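Local coordinates for protein galactokinase (Bifidobacterium longum subsp. infantis ATCC 15697 = JCM 1222 = DSM 20088, PDB 6TEQ) that binds galactose and its 2-fluoro analogue and, as a GHMP-family galactokinase, probably phosphorylates the sugar with ATP, at residues A[104-109]-A[181-186]; A[219-224]-A[312-317]. One frame throughout, in Å; residues are numbered along the deposited sequence.

Contact 1 is the more deeply buried of the two: in the N-terminal GHMP region, the start of helix 105-116 lies against the end of helix 165-183, with no hydrogen bond between residues 104-109 and 181-186. Contact 2 is partly buried and joins other elements, the end of strand 218-222 and the last turns of helix 294-318, on the opposite side of the chain's centre; the centres of the two contacts lie about 33 Å apart. Alanines and a glycine let helix backbones come close in contact 1, and a tyrosine face seats one methyl. Contact 2 keeps its backbones farther apart, filling the gap with phenylalanine rings inside and a water-bridged glutamine toward the surface.

Contact 1. Residues A[104-109]-A[181-186]; sequences SAYPTG and EMAGAS
A105 and A183 bring two helix ends together with their CA atoms just 5.1 Å apart, and G109 meets M182 almost as closely one turn further along. The small residues permit this: a side chain on G109 would run into CB of M182. M182 lays its CB and CG over the first turn of helix 105-116, and CG sits 3.6 Å from G109 CA and 3.5 Å from A105 O. With CG anti to the backbone N (chi1 -166°), its chain reaches over the glycine, and the bend at chi2 carries SD away, leaving the methylenes to do the touching. Beside it the methyls of A105 and A183 meet, CB to CB, at 4.0 Å.

The CA-CB bond of Y106 leads away from 181-186, yet the ring turns back to lie against A183. The methyl of A183 then stands over the middle of one ring face in a CH-pi contact, CB 3.7 Å from the ring centroid and 12° off the normal. Beyond it, A185 CB touches the phenol oxygen OH of Y106 at 3.5 Å. G184, the first residue past the helix, takes a positive phi and leads on toward the sugar-binding T187 and G188. Helix 141-156 packs on the tyrosine through M145 and T146, close to the ADP-binding S142. No hydrogen bond crosses between the segments; methyl and methylene groups pack on each other, on a ring face and on two oxygens. Their interface thus rests on shape and small side chains, while S178 OG, bonded to Y106 O, supplies a directed link between the helices just outside it.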
loop_
_atom_site.group_PDB
_atom_site.type_symbol
_atom_site.label_atom_id
_atom_site.label_comp_id
_atom_site.label_asym_id
_atom_site.label_seq_id
_atom_site.Cartn_x
_atom_site.Cartn_y
_atom_site.Cartn_z
ATOM N N SER A 104 13.919 7.932 9.404
ATOM C CA SER A 104 15.157 7.359 8.825
ATOM C C SER A 104 15.245 5.866 9.103
ATOM O O SER A 104 16.002 5.177 8.456
ATOM C CB SER A 104 16.423 8.070 9.297
ATOM O OG SER A 104 16.623 7.940 10.691
ATOM N N ALA A 105 14.463 5.365 10.036
ATOM C CA ALA A 105 14.422 3.909 10.312
ATOM C C ALA A 105 13.982 3.183 9.031
ATOM O O ALA A 105 14.378 2.041 8.853
ATOM C CB ALA A 105 13.446 3.628 11.435
ATOM N N TYR A 106 13.100 3.773 8.235
ATOM C CA TYR A 106 12.563 3.074 7.039
ATOM C C TYR A 106 13.651 2.809 6.003
ATOM O O TYR A 106 13.941 1.634 5.690
ATOM C CB TYR A 106 11.386 3.872 6.465
ATOM C CG TYR A 106 10.130 3.809 7.318
ATOM C CD1 TYR A 106 9.149 2.873 7.074
ATOM C CD2 TYR A 106 9.908 4.707 8.339
ATOM C CE1 TYR A 106 7.999 2.807 7.828
ATOM C CE2 TYR A 106 8.731 4.677 9.086
ATOM C CZ TYR A 106 7.767 3.731 8.820
ATOM O OH TYR A 106 6.595 3.624 9.519
ATOM N N PRO A 107 14.384 3.832 5.468
ATOM C CA PRO A 107 15.462 3.505 4.546
ATOM C C PRO A 107 16.646 2.783 5.220
ATOM O O PRO A 107 17.200 1.845 4.645
ATOM C CB PRO A 107 15.848 4.878 3.928
ATOM C CG PRO A 107 15.453 5.910 5.007
ATOM C CD PRO A 107 14.191 5.286 5.594
ATOM N N THR A 108 17.047 3.208 6.445
ATOM C CA THR A 108 18.221 2.591 7.073
ATOM C C THR A 108 17.912 1.113 7.265
ATOM O O THR A 108 18.788 0.249 7.122
ATOM C CB THR A 108 18.512 3.254 8.412
ATOM O OG1 THR A 108 18.615 4.654 8.167
ATOM C CG2 THR A 108 19.770 2.729 9.028
ATOM N N GLY A 109 16.672 0.848 7.675
ATOM C CA GLY A 109 16.272 -0.528 8.055
ATOM C C GLY A 109 16.301 -1.461 6.851
ATOM O O GLY A 109 16.481 -2.659 7.019
ATOM N N GLU A 181 10.368 -4.390 11.713
ATOM C CA GLU A 181 11.367 -4.700 12.747
ATOM C C GLU A 181 12.215 -3.473 13.038
ATOM O O GLU A 181 12.594 -3.363 14.196
ATOM C CB GLU A 181 12.239 -5.886 12.364
ATOM C CG GLU A 181 11.485 -7.174 12.149
ATOM C CD GLU A 181 12.348 -8.422 12.068
ATOM O OE1 GLU A 181 13.448 -8.437 12.626
ATOM O OE2 GLU A 181 11.873 -9.412 11.519
ATOM N N MET A 182 12.567 -2.656 12.039
ATOM C CA MET A 182 13.379 -1.435 12.301
ATOM C C MET A 182 12.466 -0.273 12.736
ATOM O O MET A 182 12.724 0.339 13.836
ATOM C CB MET A 182 14.257 -0.979 11.120
ATOM C CG MET A 182 15.308 0.038 11.520
ATOM S SD MET A 182 16.357 -0.400 12.988
ATOM C CE MET A 182 17.276 -1.772 12.270
ATOM N N ALA A 183 11.433 0.040 11.957
ATOM C CA ALA A 183 10.550 1.189 12.225
ATOM C C ALA A 183 9.490 0.809 13.278
ATOM O O ALA A 183 8.895 1.737 13.879
ATOM C CB ALA A 183 9.973 1.693 10.955
ATOM N N GLY A 184 9.242 -0.492 13.489
ATOM C CA GLY A 184 8.272 -0.922 14.508
ATOM C C GLY A 184 6.848 -0.702 14.053
ATOM O O GLY A 184 5.967 -0.572 14.915
ATOM N N ALA A 185 6.646 -0.634 12.740
ATOM C CA ALA A 185 5.341 -0.353 12.116
ATOM C C ALA A 185 4.844 -1.662 11.524
ATOM O O ALA A 185 5.398 -2.132 10.543
ATOM C CB ALA A 185 5.455 0.687 11.068
ATOM N N SER A 186 3.799 -2.200 12.091
ATOM C CA SER A 186 3.213 -3.489 11.671
ATOM C C SER A 186 2.681 -3.360 10.245
ATOM O O SER A 186 1.899 -2.401 9.964
ATOM C CB SER A 186 2.126 -3.859 12.600
ATOM O OG SER A 186 1.647 -5.125 12.271
#

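Contact 2. Residues A[219-224]-A[312-317]; sequences SQQEFD and SFVRAF
The F317 ring carries F223 over one face, CD1 standing 3.6 Å above its plane toward the rim, while the backbone N of D224 comes up at its edge. The two rings are oblique, with planes at 36° and centroids 4.7 Å apart. F223 CE1 also approaches the edge of the F313 ring, at 4.4 Å from F313 CZ. F317 has CG anti to the backbone N (chi1 -154°), which sends its ring out from the helix to meet F223, the first residue past the strand; Y228 adds an edge-to-face partner. This is helix-on-sheet packing: helix 294-318 lies against strand 218-222, and L56 and I58 of strand 54-70 touch F313 and F223 and extend the apolar layer. Cutting F317 back to an alanine is likely to open a gap over CD1 and CE1 of F223, whose ring would lose its main partner on the helix. Toward the surface the chemistry turns polar. The bent side chain of Q221 crosses V314 at about a right angle, OE1 lying 3.4 Å from V314 CG1. One water donates to both Q221 OE1 and V314 O, at 2.8 Å each; in one conformer of S219, Q221 NE2 also makes a bent bond to OG, tilted from the amide plane.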
loop_
_atom_site.group_PDB
_atom_site.type_symbol
_atom_site.label_atom_id
_atom_site.label_comp_id
_atom_site.label_asym_id
_atom_site.label_seq_id
_atom_site.Cartn_x
_atom_site.Cartn_y
_atom_site.Cartn_z
ATOM N N SER A 219 -0.700 -12.492 -10.662
ATOM C CA SER A 219 -1.469 -12.609 -11.913
ATOM C C SER A 219 -1.875 -11.201 -12.361
ATOM O O SER A 219 -2.715 -10.573 -11.673
ATOM C CB SER A 219 -2.641 -13.512 -11.706
ATOM O OG SER A 219 -3.528 -13.391 -12.791
ATOM N N GLN A 220 -1.280 -10.698 -13.444
ATOM C CA GLN A 220 -1.547 -9.318 -13.889
ATOM C C GLN A 220 -2.943 -9.299 -14.514
ATOM O O GLN A 220 -3.188 -10.050 -15.495
ATOM C CB GLN A 220 -0.505 -8.854 -14.883
ATOM C CG GLN A 220 0.898 -8.813 -14.310
ATOM C CD GLN A 220 1.174 -7.776 -13.273
ATOM O OE1 GLN A 220 0.431 -6.828 -13.197
ATOM N NE2 GLN A 220 2.277 -7.942 -12.528
ATOM N N GLN A 221 -3.864 -8.521 -13.949
ATOM C CA GLN A 221 -5.253 -8.471 -14.406
ATOM C C GLN A 221 -5.431 -7.146 -15.156
ATOM O O GLN A 221 -5.004 -6.079 -14.669
ATOM C CB GLN A 221 -6.191 -8.527 -13.211
ATOM C CG GLN A 221 -6.154 -9.851 -12.501
ATOM C CD GLN A 221 -6.703 -10.916 -13.411
ATOM O OE1 GLN A 221 -7.663 -10.707 -14.146
ATOM N NE2 GLN A 221 -6.179 -12.133 -13.253
ATOM N N GLU A 222 -6.044 -7.216 -16.319
ATOM C CA GLU A 222 -6.371 -6.019 -17.127
ATOM C C GLU A 222 -7.078 -5.022 -16.212
ATOM O O GLU A 222 -8.010 -5.424 -15.477
ATOM C CB GLU A 222 -7.222 -6.422 -18.337
ATOM C CG GLU A 222 -6.494 -7.265 -19.393
ATOM C CD GLU A 222 -5.655 -6.439 -20.360
ATOM O OE1 GLU A 222 -5.498 -5.263 -20.069
ATOM O OE2 GLU A 222 -5.180 -6.969 -21.415
ATOM N N PHE A 223 -6.643 -3.766 -16.212
ATOM C CA PHE A 223 -7.321 -2.707 -15.459
ATOM C C PHE A 223 -7.240 -1.423 -16.269
ATOM O O PHE A 223 -6.541 -0.480 -15.882
ATOM C CB PHE A 223 -6.794 -2.588 -14.024
ATOM C CG PHE A 223 -7.751 -1.807 -13.174
ATOM C CD1 PHE A 223 -8.975 -2.312 -12.819
ATOM C CD2 PHE A 223 -7.412 -0.519 -12.747
ATOM C CE1 PHE A 223 -9.837 -1.551 -12.034
ATOM C CE2 PHE A 223 -8.267 0.218 -11.969
ATOM C CZ PHE A 223 -9.492 -0.278 -11.667
ATOM N N ASP A 224 -7.892 -1.435 -17.409
ATOM C CA ASP A 224 -7.817 -0.303 -18.349
ATOM C C ASP A 224 -9.098 0.512 -18.132
ATOM O O ASP A 224 -10.137 0.149 -18.672
ATOM C CB ASP A 224 -7.683 -0.793 -19.773
ATOM C CG ASP A 224 -7.698 0.310 -20.790
ATOM O OD1 ASP A 224 -7.809 1.511 -20.390
ATOM O OD2 ASP A 224 -7.479 -0.046 -21.964
ATOM N N SER A 312 -14.497 -12.408 -7.137
ATOM C CA SER A 312 -15.707 -11.848 -7.785
ATOM C C SER A 312 -15.362 -10.599 -8.615
ATOM O O SER A 312 -15.932 -10.411 -9.690
ATOM C CB SER A 312 -16.768 -11.595 -6.824
ATOM O OG SER A 312 -17.193 -12.862 -6.276
ATOM N N PHE A 313 -14.488 -9.748 -8.062
ATOM C CA PHE A 313 -14.147 -8.513 -8.723
ATOM C C PHE A 313 -13.366 -8.815 -9.999
ATOM O O PHE A 313 -13.557 -8.129 -10.989
ATOM C CB PHE A 313 -13.389 -7.598 -7.751
ATOM C CG PHE A 313 -13.137 -6.254 -8.349
ATOM C CD1 PHE A 313 -13.979 -5.186 -8.122
ATOM C CD2 PHE A 313 -12.030 -6.051 -9.127
ATOM C CE1 PHE A 313 -13.720 -3.931 -8.649
ATOM C CE2 PHE A 313 -11.803 -4.812 -9.696
ATOM C CZ PHE A 313 -12.650 -3.758 -9.471
ATOM N N VAL A 314 -12.333 -9.676 -9.899
ATOM C CA VAL A 314 -11.510 -10.018 -11.067
ATOM C C VAL A 314 -12.460 -10.496 -12.181
ATOM O O VAL A 314 -12.275 -10.113 -13.336
ATOM C CB VAL A 314 -10.461 -11.060 -10.625
ATOM C CG1 VAL A 314 -9.834 -11.752 -11.776
ATOM C CG2 VAL A 314 -9.403 -10.375 -9.732
ATOM N N ARG A 315 -13.455 -11.276 -11.855
ATOM C CA ARG A 315 -14.394 -11.793 -12.867
ATOM C C ARG A 315 -15.275 -10.636 -13.392
ATOM O O ARG A 315 -15.379 -10.465 -14.634
ATOM C CB ARG A 315 -15.268 -12.876 -12.260
ATOM C CG ARG A 315 -16.344 -13.337 -13.228
ATOM C CD ARG A 315 -17.261 -14.292 -12.556
ATOM N NE ARG A 315 -16.616 -15.572 -12.384
ATOM C CZ ARG A 315 -17.210 -16.624 -11.833
ATOM N NH1 ARG A 315 -18.484 -16.557 -11.415
ATOM N NH2 ARG A 315 -16.511 -17.738 -11.744
ATOM N N ALA A 316 -15.800 -9.806 -12.497
ATOM C CA ALA A 316 -16.725 -8.716 -12.901
ATOM C C ALA A 316 -16.008 -7.758 -13.828
ATOM O O ALA A 316 -16.530 -7.344 -14.849
ATOM C CB ALA A 316 -17.305 -7.984 -11.725
ATOM N N PHE A 317 -14.799 -7.342 -13.438
ATOM C CA PHE A 317 -14.103 -6.344 -14.257
ATOM C C PHE A 317 -13.740 -6.935 -15.614
ATOM O O PHE A 317 -13.840 -6.239 -16.635
ATOM C CB PHE A 317 -12.900 -5.756 -13.507
ATOM C CG PHE A 317 -12.550 -4.387 -13.975
ATOM C CD1 PHE A 317 -13.239 -3.289 -13.487
ATOM C CD2 PHE A 317 -11.592 -4.205 -14.959
ATOM C CE1 PHE A 317 -12.943 -2.020 -13.967
ATOM C CE2 PHE A 317 -11.329 -2.958 -15.471
ATOM C CZ PHE A 317 -12.027 -1.873 -14.995
HETATM O O HOH W 1 -9.868 -8.934 -13.993
#